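Local coordinates for magnesium transporter, putative (Shewanella oneidensis MR-1, PDB 3KXR), which probably helps carry magnesium ions across the membrane, this chain being a soluble piece with part of the MgtE N domain and a pair of CBS domains, at residues 14-19 / 46-51; 101-106 / 124-129; 8-13 / 34-39. One frame throughout, in Å; residues are numbered along the deposited sequence.

Contact 1 of 3, residues 14-19 / 46-51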
# COMPACT_ATOMS: atom_id res chain seq x y z
N SER A 14 -8.82 8.95 -12.15
CA SER A 14 -9.66 8.32 -11.16
C SER A 14 -9.89 6.85 -11.51
O SER A 14 -9.78 6.43 -12.67
CB SER A 14 -11.00 9.05 -11.06
OG SER A 14 -11.79 8.86 -12.22
N PRO A 15 -10.25 6.06 -10.49
CA PRO A 15 -10.61 4.69 -10.81
C PRO A 15 -11.76 4.61 -11.82
O PRO A 15 -11.82 3.64 -12.60
CB PRO A 15 -10.99 4.09 -9.45
CG PRO A 15 -10.98 5.17 -8.47
CD PRO A 15 -10.47 6.41 -9.08
N GLU A 16 -12.64 5.61 -11.83
CA GLU A 16 -13.75 5.66 -12.81
C GLU A 16 -13.25 5.86 -14.23
O GLU A 16 -13.80 5.30 -15.18
CB GLU A 16 -14.74 6.81 -12.49
CG GLU A 16 -15.51 6.71 -11.14
CD GLU A 16 -14.78 7.33 -9.93
OE1 GLU A 16 -13.58 7.67 -10.00
OE2 GLU A 16 -15.42 7.47 -8.86
N ASP A 17 -12.22 6.69 -14.37
CA ASP A 17 -11.59 6.87 -15.65
C ASP A 17 -11.09 5.53 -16.14
O ASP A 17 -11.28 5.17 -17.29
CB ASP A 17 -10.41 7.83 -15.52
CG ASP A 17 -10.82 9.24 -15.03
OD1 ASP A 17 -12.01 9.64 -15.16
OD2 ASP A 17 -9.91 9.96 -14.53
N LEU A 18 -10.45 4.77 -15.26
CA LEU A 18 -9.89 3.49 -15.66
C LEU A 18 -10.97 2.57 -16.18
O LEU A 18 -10.81 1.98 -17.23
CB LEU A 18 -9.13 2.83 -14.51
CG LEU A 18 -7.83 3.52 -14.04
CD1 LEU A 18 -7.25 2.81 -12.81
CD2 LEU A 18 -6.77 3.58 -15.17
N ILE A 19 -12.10 2.52 -15.48
CA ILE A 19 -13.24 1.68 -15.85
C ILE A 19 -13.81 2.08 -17.20
O ILE A 19 -14.02 1.24 -18.10
CB ILE A 19 -14.36 1.72 -14.79
CG1 ILE A 19 -13.92 1.00 -13.51
CG2 ILE A 19 -15.65 1.08 -15.32
CD1 ILE A 19 -13.93 -0.52 -13.62
N GLU A 46 -13.20 -1.84 -7.90
CA GLU A 46 -13.77 -3.19 -7.87
C GLU A 46 -15.29 -3.15 -7.94
O GLU A 46 -15.88 -4.01 -8.59
CB GLU A 46 -13.32 -3.98 -6.61
CG GLU A 46 -11.79 -4.29 -6.55
CD GLU A 46 -11.24 -5.02 -7.83
OE1 GLU A 46 -11.92 -5.96 -8.32
OE2 GLU A 46 -10.15 -4.66 -8.35
N LEU A 47 -15.90 -2.15 -7.30
CA LEU A 47 -17.36 -2.02 -7.34
C LEU A 47 -17.87 -1.61 -8.72
O LEU A 47 -18.85 -2.17 -9.22
CB LEU A 47 -17.85 -1.02 -6.31
CG LEU A 47 -17.76 -1.48 -4.85
CD1 LEU A 47 -17.89 -0.28 -3.95
CD2 LEU A 47 -18.77 -2.56 -4.48
N TYR A 48 -17.21 -0.62 -9.32
CA TYR A 48 -17.54 -0.20 -10.67
C TYR A 48 -17.30 -1.35 -11.66
O TYR A 48 -18.02 -1.52 -12.63
CB TYR A 48 -16.70 0.99 -11.09
CG TYR A 48 -17.30 2.33 -10.75
CD1 TYR A 48 -17.59 3.26 -11.74
CD2 TYR A 48 -17.58 2.66 -9.45
CE1 TYR A 48 -18.15 4.49 -11.42
CE2 TYR A 48 -18.14 3.90 -9.13
CZ TYR A 48 -18.42 4.80 -10.12
OH TYR A 48 -18.96 6.01 -9.78
N ASP A 49 -16.30 -2.16 -11.38
CA ASP A 49 -15.99 -3.26 -12.25
C ASP A 49 -17.01 -4.37 -12.12
O ASP A 49 -17.24 -5.11 -13.07
CB ASP A 49 -14.60 -3.78 -11.93
CG ASP A 49 -14.08 -4.76 -12.96
OD1 ASP A 49 -14.35 -4.61 -14.17
OD2 ASP A 49 -13.36 -5.68 -12.54
N GLN A 50 -17.63 -4.49 -10.96
CA GLN A 50 -18.59 -5.56 -10.77
C GLN A 50 -20.00 -5.11 -11.07
O GLN A 50 -20.78 -5.90 -11.55
CB GLN A 50 -18.52 -6.12 -9.37
CG GLN A 50 -19.45 -7.32 -9.17
CD GLN A 50 -19.34 -7.92 -7.77
OE1 GLN A 50 -18.60 -7.42 -6.91
NE2 GLN A 50 -20.09 -8.99 -7.54
N TYR A 51 -20.33 -3.86 -10.79
CA TYR A 51 -21.71 -3.38 -10.91
C TYR A 51 -21.82 -2.30 -11.96
O TYR A 51 -21.00 -1.38 -12.03
CB TYR A 51 -22.23 -2.85 -9.55
CG TYR A 51 -22.27 -3.90 -8.47
CD1 TYR A 51 -21.34 -3.91 -7.42
CD2 TYR A 51 -23.21 -4.93 -8.51
CE1 TYR A 51 -21.36 -4.91 -6.43
CE2 TYR A 51 -23.25 -5.93 -7.52
CZ TYR A 51 -22.32 -5.92 -6.49
OH TYR A 51 -22.37 -6.91 -5.56
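Tyr48 and Ile19, with Glu16 beside them, carry most of the surface buried where helix 15-20 meets the C-terminal end of helix 39-50. The two short helical segments run nearly parallel, at 29°, with axes 9.7 Å apart. Ile19 points toward the other helix: its CG1 packs on Tyr48 CB at 3.7 Å, and CD1 continues past it to lie over the start of Asp49, 3.7 Å from Asp49 CB. A branched aliphatic chain suits this place because it fills the space between the two helices with carbon and needs no polar partner.

One turn earlier, Glu16 lends its methylene rather than its charge. Its CG meets the Tyr48 ring obliquely at the CE1 corner, 3.5 Å away, and the bend at chi2 (88°) turns the carboxylate off the ring, the two planes standing 86° apart. The acid is claimed instead by Arg44, one turn before Tyr48 on the same helix, which forms a salt bridge with Glu16 OE2. At the head of helix 15-20, Ser14 and Asp17 form a capping box: Asp17 N donates to Ser14 OG (3.1 Å), and Ser14 N to Asp17 OD2 (2.8 Å).

No hydrogen bond joins the two segments, so within this helical MgtE N-domain piece they cohere through apolar contact, with the Glu16–Arg44 ion pair alongside.

Contact 2 of 3, residues 101-106 / 124-129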
# COMPACT_ATOMS: atom_id res chain seq x y z
N LEU A 101 -27.77 -10.48 8.78
CA LEU A 101 -28.90 -10.95 9.60
C LEU A 101 -29.93 -9.84 9.94
O LEU A 101 -31.09 -10.12 10.09
CB LEU A 101 -28.34 -11.49 10.92
CG LEU A 101 -27.31 -12.63 10.88
CD1 LEU A 101 -26.97 -13.03 12.28
CD2 LEU A 101 -27.87 -13.84 10.08
N GLY A 102 -29.49 -8.60 10.15
CA GLY A 102 -30.38 -7.53 10.60
C GLY A 102 -29.65 -6.28 11.06
O GLY A 102 -28.43 -6.19 10.98
N THR A 103 -30.41 -5.33 11.56
CA THR A 103 -29.94 -4.02 11.94
C THR A 103 -30.35 -3.74 13.37
O THR A 103 -31.48 -4.03 13.75
CB THR A 103 -30.63 -2.97 11.02
OG1 THR A 103 -30.25 -3.22 9.67
CG2 THR A 103 -30.30 -1.51 11.40
N VAL A 104 -29.45 -3.19 14.17
CA VAL A 104 -29.85 -2.65 15.47
C VAL A 104 -29.73 -1.14 15.44
O VAL A 104 -28.78 -0.64 14.88
CB VAL A 104 -29.04 -3.26 16.66
CG1 VAL A 104 -29.01 -4.80 16.57
CG2 VAL A 104 -27.64 -2.73 16.71
N ARG A 105 -30.66 -0.42 16.03
CA ARG A 105 -30.61 1.05 16.04
C ARG A 105 -29.97 1.65 17.25
O ARG A 105 -30.21 1.22 18.37
CB ARG A 105 -31.99 1.64 16.03
CG ARG A 105 -32.85 1.20 14.91
CD ARG A 105 -34.14 1.98 15.03
NE ARG A 105 -35.11 1.45 14.10
CZ ARG A 105 -35.12 1.70 12.78
NH1 ARG A 105 -34.21 2.51 12.23
NH2 ARG A 105 -36.08 1.14 12.02
N ARG A 106 -29.23 2.72 17.05
CA ARG A 106 -28.63 3.39 18.17
C ARG A 106 -29.61 3.65 19.31
O ARG A 106 -29.34 3.34 20.46
CB ARG A 106 -28.02 4.72 17.76
CG ARG A 106 -27.60 5.49 18.96
CD ARG A 106 -26.49 6.43 18.75
NE ARG A 106 -26.76 7.26 17.61
CZ ARG A 106 -25.81 7.69 16.80
NH1 ARG A 106 -24.52 7.42 17.01
NH2 ARG A 106 -26.16 8.43 15.77
N GLU A 124 -37.29 -5.01 13.83
CA GLU A 124 -38.35 -5.64 12.99
C GLU A 124 -38.50 -4.88 11.64
O GLU A 124 -38.76 -5.49 10.60
CB GLU A 124 -39.69 -5.75 13.77
CG GLU A 124 -39.74 -6.87 14.86
N ASP A 125 -38.27 -3.57 11.67
CA ASP A 125 -38.37 -2.70 10.47
C ASP A 125 -37.29 -2.89 9.41
O ASP A 125 -37.42 -2.37 8.29
CB ASP A 125 -38.22 -1.23 10.88
CG ASP A 125 -39.27 -0.78 11.89
OD1 ASP A 125 -40.18 -1.58 12.26
OD2 ASP A 125 -39.19 0.40 12.30
N SER A 126 -36.20 -3.57 9.75
CA SER A 126 -34.95 -3.45 8.98
C SER A 126 -34.93 -4.11 7.60
O SER A 126 -35.14 -5.32 7.46
CB SER A 126 -33.74 -3.93 9.81
OG SER A 126 -33.87 -5.25 10.35
N ARG A 127 -34.67 -3.29 6.60
CA ARG A 127 -34.55 -3.73 5.23
C ARG A 127 -33.09 -3.54 4.77
O ARG A 127 -32.34 -2.73 5.34
CB ARG A 127 -35.53 -2.95 4.32
CG ARG A 127 -35.70 -1.42 4.56
CD ARG A 127 -36.37 -0.71 3.31
N ALA A 128 -32.72 -4.33 3.76
CA ALA A 128 -31.45 -4.20 3.06
C ALA A 128 -31.71 -4.04 1.57
O ALA A 128 -32.62 -4.64 1.05
CB ALA A 128 -30.60 -5.44 3.30
N LEU A 129 -30.93 -3.25 0.86
CA LEU A 129 -31.02 -3.21 -0.59
C LEU A 129 -30.18 -4.33 -1.19
O LEU A 129 -29.08 -4.62 -0.72
CB LEU A 129 -30.49 -1.88 -1.10
CG LEU A 129 -31.28 -0.70 -0.56
CD1 LEU A 129 -30.56 0.58 -0.83
CD2 LEU A 129 -32.72 -0.74 -1.12
O HOH W 1 -31.59 -1.69 7.91
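Strand 100-105 lies beside an irregular run leading into strand 129-130, the backbones coming nearest at Thr103 and Ser126, whose CA atoms are 5.8 Å apart. Here the side chains meet carbon to carbon: Thr103 CB rests 3.5 Å from Ser126 CB. Small hydroxylated residues suit so close an approach, since each can pack its carbon against the other while its oxygen bonds elsewhere. Ser126 OG, set between the backbone N and the carbonyl carbon (chi1 54°), bonds Ser123 O within its own loop. Thr103 OG1 bonds Tyr100 OH and also holds a water at 2.7 Å, which in turn donates to Arg127 O at 2.9 Å, making a water bridge from the Thr103 side chain to the Arg127 carbonyl.

Strand 100-105 is an outermost strand, within this chain, of the three-stranded sheet in the first CBS domain, antiparallel to strand 90-94, and Leu101 and Gly102 together face Ile93 in a classic beta bulge. The run 124-129 lies within the second CBS sequence range, so the contact joins the two halves of the CBS pair.

Farther along, Arg105 reaches over with its chain extended from CG to NE, and the long reach of an arginine is what brings a charge to the loop. Its NH2 meets Asp125 OD2 at 3.2 Å in a salt bridge whose hydrogen bond is weak, bent to 134°. The oxygen comes to the guanidinium edge, yet the carboxylate plane is turned 62° from that of the guanidinium, so the two groups do not pair side by side. Each ion has a second mate: Arg105 NH1 forms a salt bridge with Glu147, and Asp125 OD2 with Arg146, so that Arg105 and Arg146 share the Asp125 carboxylate.

Contact 3 of 3, residues 8-13 / 34-39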
# COMPACT_ATOMS: atom_id res chain seq x y z
N LEU A 8 2.04 14.15 -10.66
CA LEU A 8 2.08 12.69 -11.02
C LEU A 8 0.91 12.27 -11.89
O LEU A 8 -0.16 12.88 -11.85
CB LEU A 8 2.13 11.77 -9.76
CG LEU A 8 3.48 11.19 -9.25
CD1 LEU A 8 4.02 11.96 -8.04
CD2 LEU A 8 3.39 9.69 -8.90
N LEU A 9 1.12 11.19 -12.64
CA LEU A 9 0.16 10.69 -13.65
C LEU A 9 -1.01 9.90 -13.07
O LEU A 9 -2.18 10.18 -13.35
CB LEU A 9 0.87 9.78 -14.66
CG LEU A 9 0.01 9.11 -15.76
CD1 LEU A 9 -0.68 10.17 -16.57
CD2 LEU A 9 0.80 8.17 -16.68
N PHE A 10 -0.67 8.87 -12.31
CA PHE A 10 -1.70 8.00 -11.78
C PHE A 10 -2.50 8.76 -10.72
O PHE A 10 -3.67 8.49 -10.53
CB PHE A 10 -1.08 6.67 -11.30
CG PHE A 10 -0.24 5.95 -12.38
CD1 PHE A 10 -0.86 5.20 -13.40
CD2 PHE A 10 1.17 6.06 -12.40
CE1 PHE A 10 -0.09 4.53 -14.41
CE2 PHE A 10 1.96 5.40 -13.41
CZ PHE A 10 1.33 4.64 -14.41
N ALA A 11 -1.89 9.78 -10.09
CA ALA A 11 -2.65 10.75 -9.24
C ALA A 11 -3.68 11.62 -10.03
O ALA A 11 -4.52 12.29 -9.43
CB ALA A 11 -1.67 11.66 -8.43
N GLN A 12 -3.60 11.60 -11.36
CA GLN A 12 -4.43 12.42 -12.22
C GLN A 12 -5.59 11.63 -12.83
O GLN A 12 -6.44 12.21 -13.50
CB GLN A 12 -3.59 13.01 -13.36
CG GLN A 12 -3.03 14.37 -13.12
CD GLN A 12 -2.20 14.79 -14.30
OE1 GLN A 12 -2.63 15.58 -15.16
NE2 GLN A 12 -0.99 14.26 -14.36
N LEU A 13 -5.61 10.31 -12.62
CA LEU A 13 -6.67 9.45 -13.18
C LEU A 13 -7.51 8.82 -12.09
O LEU A 13 -6.98 8.19 -11.21
CB LEU A 13 -6.05 8.31 -13.99
CG LEU A 13 -5.67 8.59 -15.44
CD1 LEU A 13 -5.25 7.30 -16.05
CD2 LEU A 13 -6.81 9.20 -16.27
N LEU A 34 -3.69 1.05 -10.31
CA LEU A 34 -4.34 0.53 -9.13
C LEU A 34 -3.36 0.43 -7.96
O LEU A 34 -3.70 0.78 -6.83
CB LEU A 34 -4.98 -0.83 -9.41
CG LEU A 34 -6.25 -0.82 -10.27
CD1 LEU A 34 -6.68 -2.27 -10.50
CD2 LEU A 34 -7.38 0.02 -9.63
N ALA A 35 -2.16 -0.07 -8.23
CA ALA A 35 -1.11 -0.18 -7.22
C ALA A 35 -0.70 1.17 -6.66
O ALA A 35 -0.28 1.27 -5.51
CB ALA A 35 0.08 -0.87 -7.79
N GLN A 36 -0.85 2.23 -7.43
CA GLN A 36 -0.39 3.53 -6.97
C GLN A 36 -1.47 4.30 -6.24
O GLN A 36 -1.21 5.28 -5.60
CB GLN A 36 0.16 4.35 -8.14
CG GLN A 36 1.57 4.89 -7.95
CD GLN A 36 2.34 4.99 -9.29
OE1 GLN A 36 2.34 4.04 -10.09
NE2 GLN A 36 3.00 6.14 -9.52
N MSE A 37 -2.70 3.83 -6.34
CA MSE A 37 -3.82 4.53 -5.74
C MSE A 37 -4.05 4.11 -4.31
O MSE A 37 -3.44 3.17 -3.82
CB MSE A 37 -5.08 4.19 -6.52
CG MSE A 37 -5.41 5.13 -7.62
SE MSE A 37 -6.73 4.28 -8.86
CE MSE A 37 -7.38 2.73 -7.80
N GLY A 38 -4.96 4.79 -3.63
CA GLY A 38 -5.34 4.42 -2.25
C GLY A 38 -6.20 3.18 -2.25
O GLY A 38 -6.82 2.86 -3.25
N GLU A 39 -6.21 2.46 -1.14
CA GLU A 39 -7.06 1.29 -1.01
C GLU A 39 -8.54 1.66 -1.24
O GLU A 39 -9.26 0.87 -1.84
CB GLU A 39 -6.86 0.63 0.35
CG GLU A 39 -7.73 -0.59 0.60
CD GLU A 39 -7.49 -1.73 -0.40
OE1 GLU A 39 -6.39 -1.80 -0.98
OE2 GLU A 39 -8.41 -2.55 -0.59
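Gln36 brings its terminal amide obliquely to the Phe10 ring at CD2, with OE1 3.3 Å and NE2 3.4 Å from Phe10 CD2. The setting is the helical MgtE N-domain piece, in which the 3-10 turn 10-12 just ahead of helix 15-20 is laid against the C-terminal end of helix 27-36. The amide plane is tilted 52° from the ring. A long flexible chain suits this place: bent at chi2 (149°), it brings its flat end to the aromatic, while OE1 takes a weak hydrogen bond from Gln43 of a second subunit.

In Phe10, CG lies anti to the carbonyl carbon, and this chi1 of -54° puts the ring against helix 27-36, where it also meets the ring of Phe29 with planes at about 50° and touches Ala33. A large flat hydrophobe is apt at this buried spot, since one ring can serve both the helix and the amide. Replacing it with an alanine would probably open a gap beside Phe29 and leave the Gln36 amide without the surface it lies against.

Leu8, an exposed residue, adds a smaller contact, its CD2 lying 3.6 Å from Gln36 NE2. The same end of the chain meets the second subunit: Leu9 N bonds Gln63 of the second subunit, and Leu8 packs on Arg40 of that same neighbouring chain. Within its own segment, Gln12 NE2 donates to Leu8 O at 3.0 Å with an N-H...O angle of 162°, reaching that oxygen from above its carbonyl plane.

Overall arrangement
From the N terminus, residues 8-13 open contact 3 and run directly into 14-19, the first half of contact 1. The chain then makes helix 27-36, whose end closes contact 3 at 34-39, and continues along helix 39-50 to close contact 1 at 46-51. The two loops therefore cross, and they touch: Leu18 packs against Leu13, Leu34 and Met37, tying helix 15-20 to the end of helix 27-36 and the turn after it, while contact 1 brings in helix 39-50. Contact 2 comes later, in series with both, with 17 residues between its segments, and joins the two CBS domains. It lies on the opposite side of the chain's centre, 29 Å from contact 1 and 36 Å from contact 3, centre to centre.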